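Side-chain contact in endo-beta-1,4-glucanase (Ampullaria crossean, PDB 5XBU), which probably hydrolyses internal beta-1,4-glucosidic bonds of cellulose, as a family 45 glycoside hydrolase with a double-psi beta-barrel fold: residues 166-169 against 170-173. Numbering follows the deposited sequence.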
loop_
_atom_site.group_PDB
_atom_site.type_symbol
_atom_site.label_atom_id
_atom_site.label_comp_id
_atom_site.label_asym_id
_atom_site.label_seq_id
_atom_site.Cartn_x
_atom_site.Cartn_y
_atom_site.Cartn_z
ATOM N N PRO A 166 12.026 2.333 -8.453
ATOM C CA PRO A 166 12.633 3.580 -7.982
ATOM C C PRO A 166 11.580 4.674 -7.872
ATOM O O PRO A 166 10.699 4.812 -8.722
ATOM C CB PRO A 166 13.658 3.911 -9.072
ATOM C CG PRO A 166 13.903 2.638 -9.766
ATOM C CD PRO A 166 12.662 1.825 -9.679
ATOM N N CYS A 167 11.667 5.486 -6.829
ATOM C CA CYS A 167 10.696 6.563 -6.685
ATOM C C CYS A 167 10.911 7.649 -7.729
ATOM O O CYS A 167 12.048 7.999 -8.047
ATOM C CB CYS A 167 10.758 7.216 -5.304
ATOM S SG CYS A 167 10.187 6.158 -3.958
ATOM N N PRO A 168 9.833 8.221 -8.247
ATOM C CA PRO A 168 9.948 9.431 -9.044
ATOM C C PRO A 168 10.679 10.507 -8.244
ATOM O O PRO A 168 10.627 10.544 -7.009
ATOM C CB PRO A 168 8.485 9.793 -9.302
ATOM C CG PRO A 168 7.737 8.430 -9.230
ATOM C CD PRO A 168 8.432 7.798 -8.077
ATOM N N GLY A 169 11.354 11.404 -8.965
ATOM C CA GLY A 169 12.231 12.351 -8.295
ATOM C C GLY A 169 11.518 13.245 -7.297
ATOM O O GLY A 169 12.070 13.587 -6.253
ATOM N N ASP A 170 10.286 13.646 -7.600
ATOM C CA ASP A 170 9.584 14.517 -6.665
ATOM C C ASP A 170 9.281 13.795 -5.359
ATOM O O ASP A 170 9.396 14.385 -4.278
ATOM C CB ASP A 170 8.298 15.057 -7.278
ATOM C CG ASP A 170 7.281 13.970 -7.557
ATOM O OD1 ASP A 170 7.590 13.060 -8.352
ATOM O OD2 ASP A 170 6.170 14.035 -6.992
ATOM N N LEU A 171 8.901 12.516 -5.438
ATOM C CA LEU A 171 8.609 11.741 -4.236
ATOM C C LEU A 171 9.877 11.460 -3.456
ATOM O O LEU A 171 9.874 11.503 -2.222
ATOM C CB LEU A 171 7.871 10.451 -4.611
ATOM C CG LEU A 171 6.403 10.656 -4.977
ATOM C CD1 LEU A 171 5.831 9.400 -5.602
ATOM C CD2 LEU A 171 5.595 11.073 -3.771
ATOM N N GLN A 172 10.966 11.206 -4.168
ATOM C CA GLN A 172 12.246 10.989 -3.507
ATOM C C GLN A 172 12.678 12.227 -2.726
ATOM O O GLN A 172 13.181 12.127 -1.597
ATOM C CB GLN A 172 13.273 10.608 -4.564
ATOM C CG GLN A 172 14.600 10.193 -4.013
ATOM C CD GLN A 172 14.658 8.711 -3.720
ATOM O OE1 GLN A 172 13.637 8.022 -3.689
ATOM N NE2 GLN A 172 15.865 8.210 -3.515
ATOM N N ALA A 173 12.467 13.412 -3.308
ATOM C CA ALA A 173 12.790 14.653 -2.617
ATOM C C ALA A 173 11.868 14.891 -1.430
ATOM O O ALA A 173 12.314 15.349 -0.373
ATOM C CB ALA A 173 12.760 15.827 -3.596
HETATM O O HOH W 1 13.705 5.449 -4.862
#
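Gln172 N donates to Pro168 O at 2.9 Å, an almost straight bond (163° at the hydrogen). This is the first bond of helix 169-175, and it comes from the carbonyl of Pro168, the N-cap residue. Ala173 N to Gly169 O, 3.0 Å, follows. Gln172 has two conformers. In the one described, chi1 at -173° first runs the chain away from the backbone N, and the bend at chi2 (89°) then brings the amide oxygen back to Cys167. There OE1 rests against Cys167 CB at 3.4 Å. In this conformer a water can also bridge loop and helix, donating to Gln172 OE1 and accepting from Cys167 N, each at 2.8 Å. Along the inner side, Pro168 and Leu171 lie side by side, CD to CD1 3.9 Å. Both reach strand 104-108 of the barrel, where Leu171 meets Met107 and Pro168 meets Val105. Asp170 OD1 lies 3.5 Å from Pro168 CB, while OD2 forms a salt bridge with Lys55. Cys167 SG is bonded to Cys81 in a disulfide. The loop after strand 160-165 is thus tied covalently to strand 81-86, and the acidic side chain in the first helical turn probably interacts favourably with the helix dipole.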